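Local coordinates for thymidylate synthase A (Bacillus subtilis, PDB 1BKP), which catalyses, as a homodimer, the reductive methylation of dUMP to dTMP, with 5,10-methylenetetrahydrofolate serving as both methyl donor and reductant, at residues Thr66-Lys69 / Glu70-Ile74; Arg116-Gly120 / Glu121-Gln125; Asp127-Leu130 / His131-Asn135; Trp166-His170 / Gly171-Leu175. All blocks are in the same frame, centred on the assembly; numbering follows the deposited sequence.

Contact 1. Residues Thr66-Lys69 / Glu70-Ile74; sequences TAIK and ELLWI
Ile68 and Leu72 meet one turn apart in a largely buried local contact on helix 64-75, of the i to i+4 kind, near the middle of the subunit. Their side chains run alongside each other in the same direction, and Ile68 CG2 comes to 4.1 Å from Leu72 CD1. The branch that touches is set by the first torsion of Ile68 (chi1 -60°), which leaves CG2 opposite the backbone N and turned along the helix toward Leu72. Four successive alpha-helical bonds carry the turn: Glu70 N to Thr66 O at 3.0 Å, nearly straight at 170°, then Leu71 N to Ala67 O, Leu72 N to Ile68 O and, last, Trp73 N to Lys69 O at 3.1 Å.

The polar ends leave the turn. Extended Lys69 gives NZ to Met88 O, while Glu70 OE1 accepts from Trp93 NE1; the Glu70 side chain lies about 9 Å from that of Cys160, the catalytic cysteine, and about 5 Å from that of Asn191, a predicted dUMP-binding residue. Around the helix, Phe190 of helix 188-206 packs on Thr66, Ala67 and Glu70, and Met201 of the same helix on Leu72, whereas Trp73 reaches helix 82-86 at Asp84 and Leu85 and sets its ring edge-to-face with that of Trp93.

Contact 2. Residues Arg116-Gly120 / Glu121-Gln125; sequences RSLNG and EKVDQ
Arg116 and Val123 exchange two backbone hydrogen bonds at the open end of a beta hairpin with a two-residue loop, with Arg116 N to Val123 O at 2.9 Å and Val123 N to Arg116 O at 2.8 Å. Strands 116-118 and 121-123 run antiparallel with a marked twist, their directions 135° apart. Leu118 and Glu121 form the second hydrogen-bonded pair. The bond from Leu118 N to Glu121 O is nearly straight (171°), but the return bond from Glu121 N reaches Leu118 O from above the carbonyl plane, 52° out of it, as the chain closes a type I' turn through Asn119 and Gly120. Both turn residues have positive phi; at Gly120 a CB would be jammed against the preceding carbonyl oxygen, which accounts for glycine there.

Polar groups also tie the hairpin to its surroundings. Arg116 NH2 forms a salt bridge with Asp153 of the second subunit, whose carboxylate also accepts from Ser117 N, and the guanidinium lies against Tyr128 in a cation-pi contact. After the second strand, Asp124 N-caps helix 125-135, its OD1 accepting from Asp127 N, while OD2 makes salt bridges to Lys78 and Lys114.

Arg116, Leu118, Glu121 and Val123 project from one face of the hairpin, Ser117 and Lys122 from the other. On the first face Val123 CG1 touches both its paired residue and the diagonal one, 4.0 Å from Arg116 CB and 4.1 Å from Leu118 CB.

Contact 3. Residues Asp127-Leu130 / His131-Asn135; sequences DYLL and HQLKN
Gln132 lays its aliphatic part over one face of the Tyr128 ring, one turn back on helix 125-135. Gln132 CG stands 3.8 Å from the Tyr128 ring centroid, 28° off the normal, in a CH-pi contact displaced toward the rim. Tyr128 has CG opposite its backbone N (chi1 -176°), which carries the ring along the helix toward Gln132, and the glutamine bends at chi2 so that its amide also lies near the ring. That amide is engaged by the preceding residue: His131 ND1 donates to Gln132 OE1 at 3.1 Å, in the imidazole plane and on a lone pair of the oxygen. Replacing Gln132 by alanine is likely to strip this cover from the Tyr128 face and leave His131 ND1 without its acceptor.

Leu130 O accepts only weakly from Lys134 N, at 3.3 Å, and the Lys134 chain folds over the same oxygen, with CE 3.5 Å from Leu130 O; the Leu130 side chain packs on Ile202 and Thr206 of helix 188-206. Leu129 CD1 lies 3.8 Å from Leu133 CG. Leu129 and Leu133 are buried, whereas Tyr128, Gln132 and His131 lie on the partly exposed side, where ring packing is combined with a directed polar bond.

Contact 4. Residues Trp166-His170 / Gly171-Leu175; sequences WYVKH and GKLHL
Trp166 lays the six-membered ring of its indole under Leu175 CD1, which sits 3.6 Å from the ring centroid and only 12° off the normal, a CH-pi contact over the centre of the face. Leu173 comes instead to the ring's edge, with its CG 3.9 Å from Trp166 CE3. The first torsion of Trp166 (chi1 -60°) places CG opposite the carbonyl carbon and lets the indole lean across to the partner strand. A serine in place of Trp166 would probably leave Leu175 without the ring face and Leu173 without the ring edge they pack on, and open a gap beneath Leu129 and Leu133 of helix 125-135.

Val168 CG2 extends this apolar face, 3.8 Å from Leu173 CD1. On the other face Tyr167 and His174 cross at about a right angle, and their backbones pair through His174 N to Tyr167 O at 2.8 Å. A water bridges Lys169 O and His174 NE2; it donates to the carbonyl and lies 2.6 Å from NE2 in the imidazole plane. Lys169 NZ reaches Asp219 of the second subunit in a salt bridge.

His170 and Gly171 occupy the corners of a type I' turn, where a CB on Gly171 would clash with His170 O. With two residues between paired Lys169 and Lys172, this is a tight antiparallel hairpin within the mixed sheet of thymidylate synthase, one face packed on helices and the other against the second subunit.

Contact 1 is the most central and most buried of the four, its centre about 9 Å from the centre of the chain, whereas contact 2 lies at the surface, its centre about 26 Å from that point; contacts 3 and 4 are intermediate and partly buried. Contacts 1 and 3 are turns of helix, contacts 2 and 4 hairpins closed by type I' turns. Contact 3 connects contacts 2 and 4: its Tyr128 and His131 meet contact 2, while its leucines make apolar packing with contact 4, Leu133 CD2 lying 3.7 Å from Leu173 CD1. Contact 1 touches none of the others. Each hairpin sends a salt bridge to the second subunit, whereas contacts 1 and 3 have no contact with it.

Contact 1. Residues Thr66-Lys69 / Glu70-Ile74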
loop_
_atom_site.group_PDB
_atom_site.type_symbol
_atom_site.label_atom_id
_atom_site.label_comp_id
_atom_site.label_asym_id
_atom_site.label_seq_id
_atom_site.Cartn_x
_atom_site.Cartn_y
_atom_site.Cartn_z
ATOM N N THR A 66 -3.307 -25.899 0.334
ATOM C CA THR A 66 -2.640 -25.280 1.482
ATOM C C THR A 66 -2.876 -23.749 1.479
ATOM O O THR A 66 -3.147 -23.173 2.522
ATOM C CB THR A 66 -1.165 -25.490 1.358
ATOM O OG1 THR A 66 -0.992 -26.906 1.313
ATOM C CG2 THR A 66 -0.405 -24.887 2.535
ATOM N N ALA A 67 -2.858 -23.134 0.307
ATOM C CA ALA A 67 -3.109 -21.668 0.238
ATOM C C ALA A 67 -4.504 -21.321 0.709
ATOM O O ALA A 67 -4.670 -20.306 1.445
ATOM C CB ALA A 67 -2.895 -21.183 -1.205
ATOM N N ILE A 68 -5.523 -22.100 0.250
ATOM C CA ILE A 68 -6.883 -21.881 0.717
ATOM C C ILE A 68 -7.045 -22.189 2.187
ATOM O O ILE A 68 -7.737 -21.451 2.902
ATOM C CB ILE A 68 -7.897 -22.607 -0.136
ATOM C CG1 ILE A 68 -7.733 -22.063 -1.539
ATOM C CG2 ILE A 68 -9.319 -22.450 0.392
ATOM C CD1 ILE A 68 -8.621 -22.806 -2.598
ATOM N N LYS A 69 -6.379 -23.237 2.678
ATOM C CA LYS A 69 -6.464 -23.497 4.137
ATOM C C LYS A 69 -5.958 -22.350 5.002
ATOM O O LYS A 69 -6.637 -22.005 6.027
ATOM C CB LYS A 69 -5.815 -24.840 4.542
ATOM C CG LYS A 69 -6.599 -26.061 4.072
ATOM C CD LYS A 69 -5.713 -27.288 4.229
ATOM C CE LYS A 69 -6.477 -28.550 3.895
ATOM N NZ LYS A 69 -5.563 -29.722 3.919
ATOM N N GLU A 70 -4.762 -21.815 4.651
ATOM C CA GLU A 70 -4.159 -20.695 5.395
ATOM C C GLU A 70 -5.056 -19.488 5.233
ATOM O O GLU A 70 -5.302 -18.791 6.199
ATOM C CB GLU A 70 -2.784 -20.375 4.843
ATOM C CG GLU A 70 -2.079 -19.299 5.568
ATOM C CD GLU A 70 -0.827 -18.945 4.811
ATOM O OE1 GLU A 70 0.134 -19.729 4.905
ATOM O OE2 GLU A 70 -0.887 -18.044 3.968
ATOM N N LEU A 71 -5.593 -19.264 4.036
ATOM C CA LEU A 71 -6.556 -18.124 3.880
ATOM C C LEU A 71 -7.732 -18.237 4.856
ATOM O O LEU A 71 -8.076 -17.284 5.537
ATOM C CB LEU A 71 -7.063 -18.081 2.439
ATOM C CG LEU A 71 -7.969 -16.861 2.154
ATOM C CD1 LEU A 71 -7.102 -15.587 2.028
ATOM C CD2 LEU A 71 -8.774 -17.137 0.903
ATOM N N LEU A 72 -8.346 -19.430 4.987
ATOM C CA LEU A 72 -9.508 -19.584 5.893
ATOM C C LEU A 72 -9.153 -19.393 7.371
ATOM O O LEU A 72 -9.898 -18.788 8.126
ATOM C CB LEU A 72 -10.167 -20.963 5.703
ATOM C CG LEU A 72 -10.704 -21.205 4.269
ATOM C CD1 LEU A 72 -11.116 -22.753 4.078
ATOM C CD2 LEU A 72 -11.945 -20.289 4.095
ATOM N N TRP A 73 -7.968 -19.849 7.747
ATOM C CA TRP A 73 -7.481 -19.762 9.116
ATOM C C TRP A 73 -7.371 -18.232 9.439
ATOM O O TRP A 73 -7.700 -17.784 10.542
ATOM C CB TRP A 73 -6.065 -20.389 9.164
ATOM C CG TRP A 73 -5.345 -20.280 10.458
ATOM C CD1 TRP A 73 -5.796 -20.662 11.676
ATOM C CD2 TRP A 73 -4.016 -19.763 10.671
ATOM N NE1 TRP A 73 -4.839 -20.420 12.653
ATOM C CE2 TRP A 73 -3.730 -19.895 12.049
ATOM C CE3 TRP A 73 -3.045 -19.226 9.836
ATOM C CZ2 TRP A 73 -2.518 -19.505 12.594
ATOM C CZ3 TRP A 73 -1.810 -18.828 10.393
ATOM C CH2 TRP A 73 -1.565 -18.971 11.723
ATOM N N ILE A 74 -6.712 -17.469 8.562
ATOM C CA ILE A 74 -6.572 -16.027 8.804
ATOM C C ILE A 74 -7.900 -15.190 8.696
ATOM O O ILE A 74 -8.255 -14.384 9.637
ATOM C CB ILE A 74 -5.553 -15.416 7.788
ATOM C CG1 ILE A 74 -4.125 -16.084 7.947
ATOM C CG2 ILE A 74 -5.370 -13.853 8.022
ATOM C CD1 ILE A 74 -3.267 -15.807 6.575
#

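Contact 2. Residues Arg116-Gly120 / Glu121-Gln125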
loop_
_atom_site.group_PDB
_atom_site.type_symbol
_atom_site.label_atom_id
_atom_site.label_comp_id
_atom_site.label_asym_id
_atom_site.label_seq_id
_atom_site.Cartn_x
_atom_site.Cartn_y
_atom_site.Cartn_z
ATOM N N ARG A 116 -14.566 -1.857 15.588
ATOM C CA ARG A 116 -15.345 -0.881 14.853
ATOM C C ARG A 116 -16.817 -0.849 15.358
ATOM O O ARG A 116 -17.404 -1.887 15.574
ATOM C CB ARG A 116 -15.385 -1.215 13.368
ATOM C CG ARG A 116 -14.034 -1.353 12.654
ATOM C CD ARG A 116 -13.233 -0.055 12.640
ATOM N NE ARG A 116 -14.061 1.116 12.392
ATOM C CZ ARG A 116 -14.191 1.718 11.210
ATOM N NH1 ARG A 116 -13.587 1.240 10.123
ATOM N NH2 ARG A 116 -14.810 2.878 11.140
ATOM N N SER A 117 -17.389 0.340 15.590
ATOM C CA SER A 117 -18.808 0.381 16.024
ATOM C C SER A 117 -19.738 0.306 14.782
ATOM O O SER A 117 -19.570 1.079 13.859
ATOM C CB SER A 117 -19.099 1.694 16.740
ATOM O OG SER A 117 -18.144 1.916 17.756
ATOM N N LEU A 118 -20.711 -0.588 14.760
ATOM C CA LEU A 118 -21.603 -0.620 13.650
ATOM C C LEU A 118 -22.982 -1.056 14.158
ATOM O O LEU A 118 -23.107 -2.105 14.757
ATOM C CB LEU A 118 -21.105 -1.661 12.662
ATOM C CG LEU A 118 -21.976 -1.795 11.401
ATOM C CD1 LEU A 118 -21.919 -0.519 10.565
ATOM C CD2 LEU A 118 -21.493 -2.986 10.642
ATOM N N ASN A 119 -23.989 -0.196 13.999
ATOM C CA ASN A 119 -25.393 -0.492 14.365
ATOM C C ASN A 119 -25.573 -0.926 15.776
ATOM O O ASN A 119 -26.284 -1.910 16.046
ATOM C CB ASN A 119 -25.963 -1.555 13.435
ATOM C CG ASN A 119 -26.076 -1.058 12.016
ATOM O OD1 ASN A 119 -26.101 0.138 11.790
ATOM N ND2 ASN A 119 -26.053 -1.966 11.049
ATOM N N GLY A 120 -24.846 -0.314 16.674
ATOM C CA GLY A 120 -25.012 -0.687 18.083
ATOM C C GLY A 120 -24.231 -1.884 18.624
ATOM O O GLY A 120 -24.399 -2.268 19.774
ATOM N N GLU A 121 -23.358 -2.436 17.787
ATOM C CA GLU A 121 -22.526 -3.585 18.119
ATOM C C GLU A 121 -21.053 -3.250 17.779
ATOM O O GLU A 121 -20.806 -2.315 17.043
ATOM C CB GLU A 121 -23.035 -4.743 17.251
ATOM C CG GLU A 121 -23.251 -6.037 17.990
ATOM C CD GLU A 121 -23.602 -7.163 17.025
ATOM O OE1 GLU A 121 -24.772 -7.208 16.578
ATOM O OE2 GLU A 121 -22.703 -7.976 16.691
ATOM N N LYS A 122 -20.077 -3.949 18.383
ATOM C CA LYS A 122 -18.634 -3.752 18.109
ATOM C C LYS A 122 -18.389 -4.896 17.160
ATOM O O LYS A 122 -18.782 -6.025 17.438
ATOM C CB LYS A 122 -17.761 -3.947 19.343
ATOM C CG LYS A 122 -17.752 -2.766 20.240
ATOM C CD LYS A 122 -16.960 -1.629 19.683
ATOM C CE LYS A 122 -17.025 -0.464 20.674
ATOM N NZ LYS A 122 -15.980 0.571 20.460
ATOM N N VAL A 123 -17.699 -4.627 16.074
ATOM C CA VAL A 123 -17.539 -5.632 15.044
ATOM C C VAL A 123 -16.045 -5.579 14.630
ATOM O O VAL A 123 -15.411 -4.559 14.841
ATOM C CB VAL A 123 -18.561 -5.081 13.987
ATOM C CG1 VAL A 123 -17.958 -4.272 12.823
ATOM C CG2 VAL A 123 -19.770 -5.959 13.832
ATOM N N ASP A 124 -15.539 -6.652 14.004
ATOM C CA ASP A 124 -14.121 -6.706 13.556
ATOM C C ASP A 124 -13.982 -6.184 12.095
ATOM O O ASP A 124 -14.981 -5.807 11.413
ATOM C CB ASP A 124 -13.552 -8.151 13.773
ATOM C CG ASP A 124 -14.238 -9.204 12.907
ATOM O OD1 ASP A 124 -14.586 -8.942 11.703
ATOM O OD2 ASP A 124 -14.486 -10.302 13.446
ATOM N N GLN A 125 -12.759 -6.203 11.581
ATOM C CA GLN A 125 -12.530 -5.693 10.238
ATOM C C GLN A 125 -13.211 -6.432 9.145
ATOM O O GLN A 125 -13.519 -5.866 8.120
ATOM C CB GLN A 125 -11.011 -5.729 9.954
ATOM C CG GLN A 125 -10.185 -4.676 10.766
ATOM C CD GLN A 125 -8.736 -4.633 10.250
ATOM O OE1 GLN A 125 -8.521 -4.370 9.022
ATOM N NE2 GLN A 125 -7.760 -4.984 11.108
#

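Contact 3. Residues Asp127-Leu130 / His131-Asn135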
loop_
_atom_site.group_PDB
_atom_site.type_symbol
_atom_site.label_atom_id
_atom_site.label_comp_id
_atom_site.label_asym_id
_atom_site.label_seq_id
_atom_site.Cartn_x
_atom_site.Cartn_y
_atom_site.Cartn_z
ATOM N N ASP A 127 -16.192 -8.327 9.322
ATOM C CA ASP A 127 -17.631 -8.033 9.302
ATOM C C ASP A 127 -17.919 -6.587 8.955
ATOM O O ASP A 127 -18.897 -6.305 8.237
ATOM C CB ASP A 127 -18.230 -8.364 10.663
ATOM C CG ASP A 127 -18.298 -9.875 10.908
ATOM O OD1 ASP A 127 -18.430 -10.658 9.923
ATOM O OD2 ASP A 127 -18.127 -10.240 12.085
ATOM N N TYR A 128 -16.997 -5.689 9.311
ATOM C CA TYR A 128 -17.225 -4.319 8.998
ATOM C C TYR A 128 -17.100 -4.175 7.451
ATOM O O TYR A 128 -17.953 -3.588 6.758
ATOM C CB TYR A 128 -16.169 -3.432 9.674
ATOM C CG TYR A 128 -16.467 -1.973 9.420
ATOM C CD1 TYR A 128 -17.429 -1.297 10.188
ATOM C CD2 TYR A 128 -15.835 -1.284 8.391
ATOM C CE1 TYR A 128 -17.730 0.018 9.951
ATOM C CE2 TYR A 128 -16.124 0.032 8.148
ATOM C CZ TYR A 128 -17.049 0.669 8.941
ATOM O OH TYR A 128 -17.134 2.023 8.773
ATOM N N LEU A 129 -16.059 -4.795 6.881
ATOM C CA LEU A 129 -15.877 -4.734 5.422
ATOM C C LEU A 129 -17.073 -5.358 4.697
ATOM O O LEU A 129 -17.604 -4.760 3.728
ATOM C CB LEU A 129 -14.606 -5.578 5.031
ATOM C CG LEU A 129 -14.389 -5.766 3.466
ATOM C CD1 LEU A 129 -14.096 -4.396 2.809
ATOM C CD2 LEU A 129 -13.274 -6.818 3.106
ATOM N N LEU A 130 -17.541 -6.530 5.146
ATOM C CA LEU A 130 -18.659 -7.207 4.426
ATOM C C LEU A 130 -19.921 -6.310 4.384
ATOM O O LEU A 130 -20.522 -6.073 3.295
ATOM C CB LEU A 130 -18.977 -8.537 5.104
ATOM C CG LEU A 130 -17.961 -9.647 4.754
ATOM C CD1 LEU A 130 -18.324 -10.814 5.559
ATOM C CD2 LEU A 130 -17.871 -10.065 3.235
ATOM N N HIS A 131 -20.175 -5.664 5.530
ATOM C CA HIS A 131 -21.314 -4.777 5.671
ATOM C C HIS A 131 -21.164 -3.576 4.731
ATOM O O HIS A 131 -22.083 -3.199 4.025
ATOM C CB HIS A 131 -21.465 -4.323 7.106
ATOM C CG HIS A 131 -22.579 -3.296 7.299
ATOM N ND1 HIS A 131 -22.410 -1.959 7.007
ATOM C CD2 HIS A 131 -23.870 -3.441 7.656
ATOM C CE1 HIS A 131 -23.565 -1.331 7.156
ATOM N NE2 HIS A 131 -24.465 -2.202 7.553
ATOM N N GLN A 132 -19.979 -2.959 4.742
ATOM C CA GLN A 132 -19.706 -1.756 3.931
ATOM C C GLN A 132 -19.700 -1.968 2.412
ATOM O O GLN A 132 -20.194 -1.112 1.649
ATOM C CB GLN A 132 -18.379 -1.119 4.376
ATOM C CG GLN A 132 -18.481 -0.477 5.812
ATOM C CD GLN A 132 -19.544 0.684 5.861
ATOM O OE1 GLN A 132 -20.659 0.496 6.295
ATOM N NE2 GLN A 132 -19.175 1.841 5.366
ATOM N N LEU A 133 -19.209 -3.129 1.973
ATOM C CA LEU A 133 -19.243 -3.415 0.547
ATOM C C LEU A 133 -20.722 -3.484 0.060
ATOM O O LEU A 133 -21.045 -3.073 -1.061
ATOM C CB LEU A 133 -18.566 -4.772 0.276
ATOM C CG LEU A 133 -17.024 -4.761 0.408
ATOM C CD1 LEU A 133 -16.459 -6.184 0.233
ATOM C CD2 LEU A 133 -16.457 -3.757 -0.696
ATOM N N LYS A 134 -21.605 -4.007 0.901
ATOM C CA LYS A 134 -23.021 -4.074 0.498
ATOM C C LYS A 134 -23.785 -2.769 0.703
ATOM O O LYS A 134 -24.653 -2.466 -0.092
ATOM C CB LYS A 134 -23.790 -5.154 1.319
ATOM C CG LYS A 134 -23.260 -6.589 1.050
ATOM C CD LYS A 134 -24.040 -7.665 1.805
ATOM C CE LYS A 134 -23.670 -7.598 3.297
ATOM N NZ LYS A 134 -24.161 -8.821 4.019
ATOM N N ASN A 135 -23.503 -2.057 1.786
ATOM C CA ASN A 135 -24.283 -0.874 2.183
ATOM C C ASN A 135 -23.669 0.491 1.879
ATOM O O ASN A 135 -24.396 1.468 1.798
ATOM C CB ASN A 135 -24.566 -0.962 3.700
ATOM C CG ASN A 135 -25.439 -2.167 4.039
ATOM O OD1 ASN A 135 -24.987 -3.251 4.480
ATOM N ND2 ASN A 135 -26.632 -2.054 3.634
#

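Contact 4. Residues Trp166-His170 / Gly171-Leu175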
loop_
_atom_site.group_PDB
_atom_site.type_symbol
_atom_site.label_atom_id
_atom_site.label_comp_id
_atom_site.label_asym_id
_atom_site.label_seq_id
_atom_site.Cartn_x
_atom_site.Cartn_y
_atom_site.Cartn_z
ATOM N N TRP A 166 -10.590 -2.400 -1.440
ATOM C CA TRP A 166 -11.592 -2.978 -2.332
ATOM C C TRP A 166 -12.344 -1.810 -2.967
ATOM O O TRP A 166 -12.470 -0.758 -2.351
ATOM C CB TRP A 166 -12.595 -3.809 -1.458
ATOM C CG TRP A 166 -11.952 -4.960 -0.674
ATOM C CD1 TRP A 166 -11.205 -4.873 0.494
ATOM C CD2 TRP A 166 -12.010 -6.331 -0.999
ATOM N NE1 TRP A 166 -10.795 -6.111 0.879
ATOM C CE2 TRP A 166 -11.266 -7.025 -0.027
ATOM C CE3 TRP A 166 -12.626 -7.048 -2.030
ATOM C CZ2 TRP A 166 -11.092 -8.418 -0.065
ATOM C CZ3 TRP A 166 -12.469 -8.437 -2.085
ATOM C CH2 TRP A 166 -11.682 -9.111 -1.095
ATOM N N TYR A 167 -12.859 -2.009 -4.188
ATOM C CA TYR A 167 -13.555 -0.892 -4.829
ATOM C C TYR A 167 -14.804 -1.531 -5.474
ATOM O O TYR A 167 -14.706 -2.617 -6.102
ATOM C CB TYR A 167 -12.695 -0.345 -5.963
ATOM C CG TYR A 167 -11.272 -0.032 -5.536
ATOM C CD1 TYR A 167 -10.280 -1.021 -5.536
ATOM C CD2 TYR A 167 -10.891 1.254 -5.188
ATOM C CE1 TYR A 167 -8.977 -0.724 -5.207
ATOM C CE2 TYR A 167 -9.568 1.557 -4.882
ATOM C CZ TYR A 167 -8.637 0.556 -4.902
ATOM O OH TYR A 167 -7.326 0.867 -4.650
ATOM N N VAL A 168 -15.902 -0.781 -5.481
ATOM C CA VAL A 168 -17.090 -1.293 -6.139
ATOM C C VAL A 168 -17.460 -0.263 -7.204
ATOM O O VAL A 168 -17.677 0.924 -6.871
ATOM C CB VAL A 168 -18.302 -1.476 -5.171
ATOM C CG1 VAL A 168 -19.529 -1.934 -6.048
ATOM C CG2 VAL A 168 -17.983 -2.492 -4.117
ATOM N N LYS A 169 -17.413 -0.683 -8.464
ATOM C CA LYS A 169 -17.763 0.216 -9.546
ATOM C C LYS A 169 -18.521 -0.604 -10.624
ATOM O O LYS A 169 -18.023 -1.678 -11.030
ATOM C CB LYS A 169 -16.529 0.889 -10.159
ATOM C CG LYS A 169 -15.662 1.672 -9.161
ATOM C CD LYS A 169 -14.550 2.485 -9.893
ATOM C CE LYS A 169 -13.568 3.215 -8.989
ATOM N NZ LYS A 169 -14.179 4.191 -8.017
ATOM N N HIS A 170 -19.735 -0.123 -10.982
ATOM C CA HIS A 170 -20.588 -0.738 -12.029
ATOM C C HIS A 170 -20.922 -2.196 -11.743
ATOM O O HIS A 170 -20.848 -3.040 -12.607
ATOM C CB HIS A 170 -19.906 -0.643 -13.378
ATOM C CG HIS A 170 -19.964 0.723 -13.995
ATOM N ND1 HIS A 170 -20.622 1.787 -13.396
ATOM C CD2 HIS A 170 -19.507 1.180 -15.193
ATOM C CE1 HIS A 170 -20.580 2.838 -14.206
ATOM N NE2 HIS A 170 -19.911 2.497 -15.301
ATOM N N GLY A 171 -21.225 -2.488 -10.487
ATOM C CA GLY A 171 -21.563 -3.844 -10.141
ATOM C C GLY A 171 -20.390 -4.778 -10.055
ATOM O O GLY A 171 -20.596 -5.957 -9.851
ATOM N N LYS A 172 -19.173 -4.257 -10.204
ATOM C CA LYS A 172 -18.019 -5.143 -10.061
ATOM C C LYS A 172 -17.142 -4.791 -8.801
ATOM O O LYS A 172 -16.941 -3.593 -8.448
ATOM C CB LYS A 172 -17.166 -5.064 -11.311
ATOM C CG LYS A 172 -17.913 -5.541 -12.560
ATOM C CD LYS A 172 -17.085 -5.234 -13.783
ATOM C CE LYS A 172 -17.787 -5.599 -15.034
ATOM N NZ LYS A 172 -17.103 -4.904 -16.208
ATOM N N LEU A 173 -16.638 -5.856 -8.169
ATOM C CA LEU A 173 -15.779 -5.781 -7.006
ATOM C C LEU A 173 -14.282 -5.973 -7.393
ATOM O O LEU A 173 -13.873 -7.073 -7.812
ATOM C CB LEU A 173 -16.177 -6.889 -6.039
ATOM C CG LEU A 173 -15.519 -6.859 -4.644
ATOM C CD1 LEU A 173 -15.744 -5.527 -3.907
ATOM C CD2 LEU A 173 -16.110 -8.030 -3.729
ATOM N N HIS A 174 -13.499 -4.889 -7.327
ATOM C CA HIS A 174 -12.050 -4.901 -7.645
ATOM C C HIS A 174 -11.302 -5.054 -6.317
ATOM O O HIS A 174 -11.750 -4.505 -5.262
ATOM C CB HIS A 174 -11.679 -3.572 -8.335
ATOM C CG HIS A 174 -12.547 -3.248 -9.506
ATOM N ND1 HIS A 174 -12.147 -3.387 -10.835
ATOM C CD2 HIS A 174 -13.801 -2.695 -9.552
ATOM C CE1 HIS A 174 -13.112 -2.941 -11.635
ATOM N NE2 HIS A 174 -14.122 -2.513 -10.893
ATOM N N LEU A 175 -10.128 -5.742 -6.363
ATOM C CA LEU A 175 -9.385 -5.986 -5.147
ATOM C C LEU A 175 -7.962 -5.558 -5.424
ATOM O O LEU A 175 -7.406 -5.924 -6.477
ATOM C CB LEU A 175 -9.357 -7.505 -4.758
ATOM C CG LEU A 175 -8.309 -7.915 -3.688
ATOM C CD1 LEU A 175 -8.614 -7.100 -2.385
ATOM C CD2 LEU A 175 -8.386 -9.426 -3.398
HETATM O O HOH W 1 -15.813 -1.545 -12.635
#